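Local coordinates for protein probable tRNA pseudouridine synthase D (Methanosarcina mazei, PDB 1Z2Z) that probably isomerises uridine 13 of transfer RNAs to pseudouridine, as a member of the TruD family of pseudouridine synthases, at residues 72-75 / 76-80; 61-64 / 65-68; 414-417 / 418-422. All blocks are in the same frame, centred on the assembly; numbering follows the deposited sequence.

Contact 1: residues 72-75 / 76-80; sequences LQVS and QKRIS
Arg78 folds back over Val74 and Ser75, and its side chain carries much of this local contact round the turn. Its CB borders the peptide oxygen of Ser75 and faces the methyl CG2 of Val74, with 4.0 Å between Arg78 CB and Val74 CG2. One bond further, CG lies against the branch point of the valine, Arg78 CG to Val74 CB being 3.6 Å, and it also borders Ser75 O and OG; the two side chains meet at a slant rather than running alongside each other. CD has the Ser75 hydroxyl as its neighbour. The chain is bent at both chi2 and chi3 (-52° and -48°), and this double bend curls the arginine past the serine instead of letting it run straight out. At the tip, Ser75 OG is found near the plane of the guanidinium, at its edge, without a hydrogen bond between the two groups.

Beneath these side chains the backbone closes a tight turn. Arg78 N donates to Ser75 O over 3.1 Å, with an N-H...O angle of 142°. The next bond follows the same three-residue spacing, Ile79 N to Gln76 O at 3.1 Å, and the pair of bonds is the evidence for the 3-10 segment 76-78. Just upstream, Gln73 takes positive phi where helix 61-72 has ended. Downstream, Arg78 and Ser80 share backbone hydrogen bonds with Phe98 and Ser96 of strand 90-98, and Ile79 packs on Ile95. The arrangement is a helix-to-strand connection, in which a single 3-10 turn at the surface leads the chain from helix 61-72 into the short strand 79-81 of the large mixed sheet.

Contact 2: residues 61-64 / 65-68; sequences THHL and TRTL
Thr61, His62, His63 and Leu64 each offer their carbonyl oxygen to the amide four residues on, in regular alpha-helical fashion: the bond from Thr65 N to Thr61 O, 3.0 Å long with an N-H...O angle of 174°, is almost straight, and Leu68 N to Leu64 O repeats the pattern. Two threonine hydroxyls turn back onto this backbone. Thr67 OG1, placed beside its own backbone N (chi1 -73°), donates to His63 O at 3.1 Å. Since Thr67 N reaches the same oxygen at 3.0 Å from the other face of the carbonyl plane, His63 O is gripped twice. In Thr65 the hydroxyl sits between its backbone N and carbonyl carbon (chi1 59°), which brings it between two carbonyls: Thr65 OG1 is 2.8 Å from His62 O and 3.0 Å from Thr61 O. Its one proton can serve either, while the oxygen probably also accepts a hydrogen bond from Gln76 NE2.

Leu64 and Leu68 form an apolar pair on the helix; they lie alongside each other and point the same way, Leu64 CD2 touching Leu68 CG at 3.5 Å. The methyls of Thr61 and Thr65 approach at an angle, CG2 to CG2 4.0 Å, and the side chain of Thr61 lies in the neighbourhood of Asp86, the predicted nucleophile. Across the exposed side, His63 NE2 comes to 4.2 Å from Arg66 NH1; a positive charge on that arginine might disfavour protonation of the histidine. The His63 ring also meets the ring of Trp59, the two planes inclined to each other.

Buried residues of this helix rest on two strands of the sheet: Leu64 packs on Leu54 of strand 49-57, Thr61 touches both Lys56 of that strand and Val81 of strand 79-81, and Thr65 packs on Ile79 of the latter.

Contact 3: residues 414-417 / 418-422; sequences FMLP and KGSYA
Phe414 opens the contact with the edge of its ring: CZ comes 4.2 Å from Ala422 CB, which lies near the ring plane. Its CG occupies the position between backbone N and carbonyl carbon (chi1 52°), which swings the ring toward the returning chain. The same ring meets that of Phe135 in strand 130-142. Leu416 follows on the same side of the strand. Its CB and CG border the hydroxyl of Ser420, while its methyl CD2 lies 3.4 Å from Tyr421 O; this one side chain touches both Ser420 and Tyr421 of the returning chain.

Pro417 ends the strand and starts a type II beta turn that runs to Ser420. Ser420 N donates to Pro417 O over 3.0 Å with an N-H...O angle of 155°, and Gly419, at the third position, has the positive phi that such a turn requires there. Directions on the two sides of the turn differ by 145°, a near reversal. Ser420 OG adds a second bond to the same oxygen, 2.6 Å to Pro417 O, arriving in the carbonyl plane on a lone pair. Lys418, at the outer corner, extends away and gives its NZ to Gly128 O.

One carbonyl thus takes two donors from a single residue, and this fixes the hydroxyl of Ser420 as well as the turn. Pro417 N, having no hydrogen, cannot donate to Ser420 OG; the hydroxyl instead donates to Pro417 O, with apolar carbons of Leu416 and the proline ring around it.

From the N terminus, contact 2 comes first, inside helix 61-72; contact 1 follows after a gap of three residues, turning the end of that helix into strand 79-81. Their centres are 9 Å apart, and they touch where Ile79 CG1 packs 3.6 Å from Thr65 CG2. Contact 3 lies far along the chain, closing the turn between strand 408-417 and helix 423-430. The three stand in series, with no nesting or crossing. Contact 3 is well removed in space, its nearest atoms about 14 Å from contact 1 and about 13 Å from contact 2. Contacts 1 and 3 nevertheless reach one mixed sheet, through strands 79-81 and 408-417.

Contact 1: residues 72-75 / 76-80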
ATOM      1  N   LEU A  72     -18.726 -23.040 -14.657  1.00 22.33           N
ATOM      2  CA  LEU A  72     -17.979 -24.291 -14.648  1.00 21.79           C
ATOM      3  C   LEU A  72     -18.419 -25.184 -13.476  1.00 22.39           C
ATOM      4  O   LEU A  72     -17.917 -26.292 -13.330  1.00 23.34           O
ATOM      5  CB  LEU A  72     -16.474 -24.003 -14.555  1.00 21.49           C
ATOM      6  CG  LEU A  72     -15.801 -23.126 -15.609  1.00 18.75           C
ATOM      7  CD1 LEU A  72     -14.483 -22.616 -15.046  1.00 19.55           C
ATOM      8  CD2 LEU A  72     -15.577 -23.897 -16.896  1.00 15.03           C
ATOM      9  N   GLN A  73     -19.356 -24.708 -12.658  1.00 22.48           N
ATOM     10  CA  GLN A  73     -19.845 -25.475 -11.512  1.00 23.48           C
ATOM     11  C   GLN A  73     -18.703 -26.091 -10.709  1.00 24.33           C
ATOM     12  O   GLN A  73     -18.557 -27.313 -10.662  1.00 24.70           O
ATOM     13  CB  GLN A  73     -20.783 -26.605 -11.949  1.00 23.57           C
ATOM     14  CG  GLN A  73     -22.015 -26.163 -12.695  1.00 23.76           C
ATOM     15  CD  GLN A  73     -23.018 -25.449 -11.838  1.00 23.17           C
ATOM     16  OE1 GLN A  73     -23.691 -26.058 -11.020  1.00 25.88           O
ATOM     17  NE2 GLN A  73     -23.131 -24.147 -12.024  1.00 23.93           N
ATOM     18  N   VAL A  74     -17.886 -25.230 -10.115  1.00 24.39           N
ATOM     19  CA  VAL A  74     -16.764 -25.610  -9.274  1.00 22.95           C
ATOM     20  C   VAL A  74     -16.744 -24.558  -8.179  1.00 24.92           C
ATOM     21  O   VAL A  74     -17.385 -23.500  -8.304  1.00 24.52           O
ATOM     22  CB  VAL A  74     -15.425 -25.542 -10.015  1.00 23.14           C
ATOM     23  CG1 VAL A  74     -15.437 -26.487 -11.180  1.00 21.42           C
ATOM     24  CG2 VAL A  74     -15.138 -24.114 -10.456  1.00 20.25           C
ATOM     25  N   SER A  75     -16.021 -24.831  -7.102  1.00 25.07           N
ATOM     26  CA  SER A  75     -15.962 -23.863  -6.008  1.00 24.71           C
ATOM     27  C   SER A  75     -15.107 -22.667  -6.424  1.00 24.08           C
ATOM     28  O   SER A  75     -14.296 -22.755  -7.341  1.00 22.54           O
ATOM     29  CB  SER A  75     -15.379 -24.514  -4.757  1.00 24.85           C
ATOM     30  OG  SER A  75     -13.978 -24.671  -4.880  1.00 27.51           O
ATOM     31  N   GLN A  76     -15.290 -21.545  -5.746  1.00 25.37           N
ATOM     32  CA  GLN A  76     -14.530 -20.354  -6.090  1.00 26.98           C
ATOM     33  C   GLN A  76     -13.022 -20.551  -5.935  1.00 28.28           C
ATOM     34  O   GLN A  76     -12.232 -19.939  -6.662  1.00 27.93           O
ATOM     35  CB  GLN A  76     -15.015 -19.159  -5.264  1.00 26.59           C
ATOM     36  CG  GLN A  76     -15.441 -18.017  -6.173  1.00 27.98           C
ATOM     37  CD  GLN A  76     -16.213 -16.938  -5.464  1.00 28.42           C
ATOM     38  OE1 GLN A  76     -17.213 -17.217  -4.804  1.00 30.23           O
ATOM     39  NE2 GLN A  76     -15.777 -15.689  -5.620  1.00 26.05           N
ATOM     40  N   LYS A  77     -12.633 -21.418  -4.998  1.00 28.11           N
ATOM     41  CA  LYS A  77     -11.233 -21.737  -4.742  1.00 27.64           C
ATOM     42  C   LYS A  77     -10.523 -22.284  -5.972  1.00 28.30           C
ATOM     43  O   LYS A  77      -9.341 -22.027  -6.178  1.00 30.45           O
ATOM     44  CB  LYS A  77     -11.114 -22.779  -3.617  1.00 30.26           C
ATOM     45  CG  LYS A  77      -9.676 -23.219  -3.319  1.00 30.63           C
ATOM     46  CD  LYS A  77      -8.893 -22.096  -2.650  1.00 33.77           C
ATOM     47  CE  LYS A  77      -7.388 -22.348  -2.673  1.00 36.15           C
ATOM     48  NZ  LYS A  77      -7.042 -23.743  -2.269  1.00 38.78           N
ATOM     49  N   ARG A  78     -11.235 -23.051  -6.791  1.00 28.78           N
ATOM     50  CA  ARG A  78     -10.626 -23.655  -7.983  1.00 24.54           C
ATOM     51  C   ARG A  78     -10.144 -22.626  -8.969  1.00 21.16           C
ATOM     52  O   ARG A  78      -9.483 -22.967  -9.942  1.00 19.65           O
ATOM     53  CB  ARG A  78     -11.612 -24.575  -8.689  1.00 27.14           C
ATOM     54  CG  ARG A  78     -12.627 -25.213  -7.778  1.00 28.58           C
ATOM     55  CD  ARG A  78     -11.976 -25.897  -6.592  1.00 28.52           C
ATOM     56  NE  ARG A  78     -10.864 -26.748  -6.972  1.00 28.90           N
ATOM     57  CZ  ARG A  78     -10.519 -27.831  -6.295  1.00 30.05           C
ATOM     58  NH1 ARG A  78      -9.487 -28.569  -6.693  1.00 31.02           N
ATOM     59  NH2 ARG A  78     -11.228 -28.183  -5.231  1.00 28.95           N
ATOM     60  N   ILE A  79     -10.508 -21.370  -8.754  1.00 20.00           N
ATOM     61  CA  ILE A  79     -10.029 -20.331  -9.650  1.00 21.75           C
ATOM     62  C   ILE A  79      -9.245 -19.308  -8.815  1.00 21.58           C
ATOM     63  O   ILE A  79      -9.823 -18.619  -7.971  1.00 20.77           O
ATOM     64  CB  ILE A  79     -11.219 -19.663 -10.466  1.00 24.15           C
ATOM     65  CG1 ILE A  79     -10.884 -18.212 -10.804  1.00 23.27           C
ATOM     66  CG2 ILE A  79     -12.547 -19.788  -9.735  1.00 23.89           C
ATOM     67  CD1 ILE A  79     -10.285 -18.054 -12.154  1.00 24.68           C
ATOM     68  N   SER A  80      -7.925 -19.247  -9.011  1.00 20.07           N
ATOM     69  CA  SER A  80      -7.116 -18.297  -8.246  1.00 21.69           C
ATOM     70  C   SER A  80      -6.237 -17.361  -9.045  1.00 19.81           C
ATOM     71  O   SER A  80      -5.822 -17.641 -10.170  1.00 19.55           O
ATOM     72  CB  SER A  80      -6.270 -18.986  -7.135  1.00 23.66           C
ATOM     73  OG  SER A  80      -5.235 -19.823  -7.609  1.00 24.05           O
TER

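Contact 2: residues 61-64 / 65-68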
ATOM      1  N   THR A  61     -12.729  -8.690  -9.573  1.00 26.72           N
ATOM      2  CA  THR A  61     -12.237 -10.067  -9.515  1.00 22.93           C
ATOM      3  C   THR A  61     -13.136 -11.033  -8.751  1.00 23.61           C
ATOM      4  O   THR A  61     -13.420 -12.136  -9.225  1.00 22.98           O
ATOM      5  CB  THR A  61     -10.834 -10.120  -8.896  1.00 21.34           C
ATOM      6  OG1 THR A  61      -9.963  -9.237  -9.616  1.00 22.20           O
ATOM      7  CG2 THR A  61     -10.280 -11.531  -8.973  1.00 16.52           C
ATOM      8  N   HIS A  62     -13.590 -10.645  -7.569  1.00 24.94           N
ATOM      9  CA  HIS A  62     -14.434 -11.566  -6.853  1.00 29.33           C
ATOM     10  C   HIS A  62     -15.652 -11.873  -7.693  1.00 32.03           C
ATOM     11  O   HIS A  62     -16.024 -13.044  -7.855  1.00 32.48           O
ATOM     12  CB  HIS A  62     -14.834 -11.021  -5.493  1.00 32.72           C
ATOM     13  CG  HIS A  62     -13.859 -11.358  -4.403  1.00 40.10           C
ATOM     14  ND1 HIS A  62     -12.527 -11.638  -4.650  1.00 41.11           N
ATOM     15  CD2 HIS A  62     -14.004 -11.410  -3.055  1.00 40.62           C
ATOM     16  CE1 HIS A  62     -11.899 -11.843  -3.506  1.00 40.58           C
ATOM     17  NE2 HIS A  62     -12.773 -11.708  -2.524  1.00 41.50           N
ATOM     18  N   HIS A  63     -16.259 -10.834  -8.265  1.00 32.53           N
ATOM     19  CA  HIS A  63     -17.441 -11.024  -9.091  1.00 31.62           C
ATOM     20  C   HIS A  63     -17.190 -11.940 -10.303  1.00 30.33           C
ATOM     21  O   HIS A  63     -17.999 -12.825 -10.580  1.00 29.92           O
ATOM     22  CB  HIS A  63     -18.001  -9.673  -9.546  1.00 34.48           C
ATOM     23  CG  HIS A  63     -19.332  -9.783 -10.215  1.00 36.04           C
ATOM     24  ND1 HIS A  63     -19.467  -9.968 -11.574  1.00 36.80           N
ATOM     25  CD2 HIS A  63     -20.585  -9.834  -9.702  1.00 36.26           C
ATOM     26  CE1 HIS A  63     -20.744 -10.131 -11.870  1.00 36.56           C
ATOM     27  NE2 HIS A  63     -21.444 -10.054 -10.752  1.00 37.28           N
ATOM     28  N   LEU A  64     -16.062 -11.753 -10.989  1.00 27.25           N
ATOM     29  CA  LEU A  64     -15.711 -12.560 -12.156  1.00 27.07           C
ATOM     30  C   LEU A  64     -15.542 -14.035 -11.812  1.00 29.01           C
ATOM     31  O   LEU A  64     -16.115 -14.917 -12.455  1.00 30.43           O
ATOM     32  CB  LEU A  64     -14.408 -12.055 -12.763  1.00 25.88           C
ATOM     33  CG  LEU A  64     -14.135 -12.373 -14.236  1.00 27.87           C
ATOM     34  CD1 LEU A  64     -12.638 -12.218 -14.501  1.00 25.78           C
ATOM     35  CD2 LEU A  64     -14.580 -13.779 -14.589  1.00 29.34           C
ATOM     36  N   THR A  65     -14.719 -14.299 -10.808  1.00 30.31           N
ATOM     37  CA  THR A  65     -14.455 -15.658 -10.373  1.00 29.07           C
ATOM     38  C   THR A  65     -15.759 -16.286  -9.909  1.00 27.86           C
ATOM     39  O   THR A  65     -15.994 -17.474 -10.113  1.00 29.18           O
ATOM     40  CB  THR A  65     -13.413 -15.668  -9.220  1.00 29.52           C
ATOM     41  OG1 THR A  65     -13.912 -14.904  -8.116  1.00 30.93           O
ATOM     42  CG2 THR A  65     -12.112 -15.037  -9.685  1.00 30.06           C
ATOM     43  N   ARG A  66     -16.619 -15.497  -9.288  1.00 26.71           N
ATOM     44  CA  ARG A  66     -17.884 -16.053  -8.834  1.00 27.25           C
ATOM     45  C   ARG A  66     -18.755 -16.389 -10.064  1.00 29.14           C
ATOM     46  O   ARG A  66     -19.597 -17.284 -10.010  1.00 29.41           O
ATOM     47  CB  ARG A  66     -18.597 -15.065  -7.917  1.00 25.05           C
ATOM     48  CG  ARG A  66     -19.774 -15.665  -7.191  1.00 26.04           C
ATOM     49  CD  ARG A  66     -21.051 -15.018  -7.636  1.00 26.90           C
ATOM     50  NE  ARG A  66     -21.677 -14.201  -6.608  1.00 27.99           N
ATOM     51  CZ  ARG A  66     -22.558 -13.246  -6.881  1.00 30.38           C
ATOM     52  NH1 ARG A  66     -22.890 -13.008  -8.139  1.00 31.90           N
ATOM     53  NH2 ARG A  66     -23.119 -12.536  -5.910  1.00 31.32           N
ATOM     54  N   THR A  67     -18.533 -15.667 -11.168  1.00 27.77           N
ATOM     55  CA  THR A  67     -19.257 -15.899 -12.407  1.00 26.15           C
ATOM     56  C   THR A  67     -18.685 -17.137 -13.090  1.00 25.31           C
ATOM     57  O   THR A  67     -19.424 -18.025 -13.502  1.00 26.85           O
ATOM     58  CB  THR A  67     -19.155 -14.675 -13.368  1.00 25.80           C
ATOM     59  OG1 THR A  67     -19.969 -13.616 -12.870  1.00 26.27           O
ATOM     60  CG2 THR A  67     -19.626 -15.023 -14.769  1.00 24.00           C
ATOM     61  N   LEU A  68     -17.369 -17.214 -13.213  1.00 24.48           N
ATOM     62  CA  LEU A  68     -16.795 -18.391 -13.842  1.00 23.38           C
ATOM     63  C   LEU A  68     -17.087 -19.625 -13.016  1.00 22.19           C
ATOM     64  O   LEU A  68     -17.330 -20.689 -13.575  1.00 22.96           O
ATOM     65  CB  LEU A  68     -15.287 -18.261 -13.994  1.00 23.88           C
ATOM     66  CG  LEU A  68     -14.803 -17.222 -14.986  1.00 23.18           C
ATOM     67  CD1 LEU A  68     -13.292 -17.284 -15.002  1.00 21.74           C
ATOM     68  CD2 LEU A  68     -15.370 -17.508 -16.390  1.00 22.89           C
TER

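Contact 3: residues 414-417 / 418-422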
ATOM      1  N   PHE A 414       4.898   3.001 -16.172  1.00 37.97           N
ATOM      2  CA  PHE A 414       6.079   2.470 -15.510  1.00 37.05           C
ATOM      3  C   PHE A 414       5.803   1.053 -15.020  1.00 39.07           C
ATOM      4  O   PHE A 414       4.868   0.401 -15.491  1.00 39.17           O
ATOM      5  CB  PHE A 414       6.426   3.379 -14.342  1.00 31.47           C
ATOM      6  CG  PHE A 414       5.268   3.643 -13.421  1.00 26.36           C
ATOM      7  CD1 PHE A 414       4.987   2.787 -12.367  1.00 25.77           C
ATOM      8  CD2 PHE A 414       4.460   4.749 -13.598  1.00 23.26           C
ATOM      9  CE1 PHE A 414       3.900   3.031 -11.507  1.00 20.57           C
ATOM     10  CE2 PHE A 414       3.377   4.994 -12.743  1.00 20.16           C
ATOM     11  CZ  PHE A 414       3.109   4.139 -11.701  1.00 17.57           C
HETATM   12  N   MSE A 415       6.623   0.559 -14.100  1.00 41.05           N
HETATM   13  CA  MSE A 415       6.385  -0.769 -13.556  1.00 42.84           C
HETATM   14  C   MSE A 415       6.875  -0.905 -12.140  1.00 38.75           C
HETATM   15  O   MSE A 415       7.890  -0.327 -11.766  1.00 38.36           O
HETATM   16  CB  MSE A 415       7.016  -1.838 -14.414  1.00 49.47           C
HETATM   17  CG  MSE A 415       8.485  -1.806 -14.446  1.00 60.50           C
HETATM   18 SE   MSE A 415       8.973  -3.551 -14.989  1.00 77.99          SE
HETATM   19  CE  MSE A 415       9.191  -4.258 -13.166  1.00 70.52           C
ATOM     20  N   LEU A 416       6.130  -1.669 -11.356  1.00 34.32           N
ATOM     21  CA  LEU A 416       6.440  -1.885  -9.957  1.00 33.66           C
ATOM     22  C   LEU A 416       6.475  -3.390  -9.615  1.00 34.48           C
ATOM     23  O   LEU A 416       5.895  -4.201 -10.322  1.00 35.60           O
ATOM     24  CB  LEU A 416       5.394  -1.150  -9.116  1.00 30.70           C
ATOM     25  CG  LEU A 416       5.690   0.286  -8.667  1.00 30.06           C
ATOM     26  CD1 LEU A 416       6.524   1.024  -9.678  1.00 28.54           C
ATOM     27  CD2 LEU A 416       4.381   0.994  -8.409  1.00 30.22           C
ATOM     28  N   PRO A 417       7.194  -3.781  -8.544  1.00 35.15           N
ATOM     29  CA  PRO A 417       7.290  -5.188  -8.127  1.00 33.43           C
ATOM     30  C   PRO A 417       6.167  -5.548  -7.168  1.00 32.46           C
ATOM     31  O   PRO A 417       5.704  -4.691  -6.424  1.00 31.38           O
ATOM     32  CB  PRO A 417       8.635  -5.229  -7.430  1.00 35.15           C
ATOM     33  CG  PRO A 417       8.621  -3.907  -6.703  1.00 34.65           C
ATOM     34  CD  PRO A 417       8.201  -2.972  -7.829  1.00 35.30           C
ATOM     35  N   LYS A 418       5.747  -6.812  -7.156  1.00 32.40           N
ATOM     36  CA  LYS A 418       4.657  -7.215  -6.266  1.00 31.76           C
ATOM     37  C   LYS A 418       4.846  -6.697  -4.850  1.00 31.38           C
ATOM     38  O   LYS A 418       5.885  -6.920  -4.234  1.00 31.28           O
ATOM     39  CB  LYS A 418       4.500  -8.737  -6.211  1.00 31.02           C
ATOM     40  CG  LYS A 418       5.761  -9.500  -5.888  1.00 32.95           C
ATOM     41  CD  LYS A 418       5.434 -10.867  -5.314  1.00 33.88           C
ATOM     42  CE  LYS A 418       6.645 -11.790  -5.335  1.00 34.39           C
ATOM     43  NZ  LYS A 418       6.360 -13.029  -4.548  1.00 35.11           N
ATOM     44  N   GLY A 419       3.827  -6.010  -4.344  1.00 30.38           N
ATOM     45  CA  GLY A 419       3.889  -5.472  -3.008  1.00 29.79           C
ATOM     46  C   GLY A 419       3.913  -3.964  -3.029  1.00 31.96           C
ATOM     47  O   GLY A 419       3.658  -3.337  -2.007  1.00 32.44           O
ATOM     48  N   SER A 420       4.229  -3.368  -4.175  1.00 33.68           N
ATOM     49  CA  SER A 420       4.250  -1.911  -4.282  1.00 35.82           C
ATOM     50  C   SER A 420       2.984  -1.392  -4.964  1.00 36.45           C
ATOM     51  O   SER A 420       2.337  -2.125  -5.709  1.00 38.03           O
ATOM     52  CB  SER A 420       5.502  -1.443  -5.034  1.00 37.34           C
ATOM     53  OG  SER A 420       5.603  -2.052  -6.306  1.00 42.08           O
ATOM     54  N   TYR A 421       2.644  -0.127  -4.704  1.00 37.14           N
ATOM     55  CA  TYR A 421       1.438   0.515  -5.239  1.00 35.17           C
ATOM     56  C   TYR A 421       1.700   1.707  -6.164  1.00 34.43           C
ATOM     57  O   TYR A 421       2.633   2.473  -5.949  1.00 34.70           O
ATOM     58  CB  TYR A 421       0.569   0.968  -4.072  1.00 35.13           C
ATOM     59  CG  TYR A 421       0.084  -0.171  -3.212  1.00 37.88           C
ATOM     60  CD1 TYR A 421      -1.021  -0.941  -3.598  1.00 38.15           C
ATOM     61  CD2 TYR A 421       0.711  -0.469  -1.997  1.00 37.80           C
ATOM     62  CE1 TYR A 421      -1.496  -1.973  -2.793  1.00 38.74           C
ATOM     63  CE2 TYR A 421       0.247  -1.500  -1.185  1.00 40.22           C
ATOM     64  CZ  TYR A 421      -0.865  -2.247  -1.586  1.00 41.29           C
ATOM     65  OH  TYR A 421      -1.371  -3.224  -0.748  1.00 41.09           O
ATOM     66  N   ALA A 422       0.853   1.861  -7.181  1.00 34.23           N
ATOM     67  CA  ALA A 422       0.977   2.945  -8.155  1.00 33.60           C
ATOM     68  C   ALA A 422       0.734   4.326  -7.557  1.00 33.49           C
ATOM     69  O   ALA A 422       1.307   5.313  -8.018  1.00 32.00           O
ATOM     70  CB  ALA A 422       0.015   2.722  -9.311  1.00 33.13           C
TER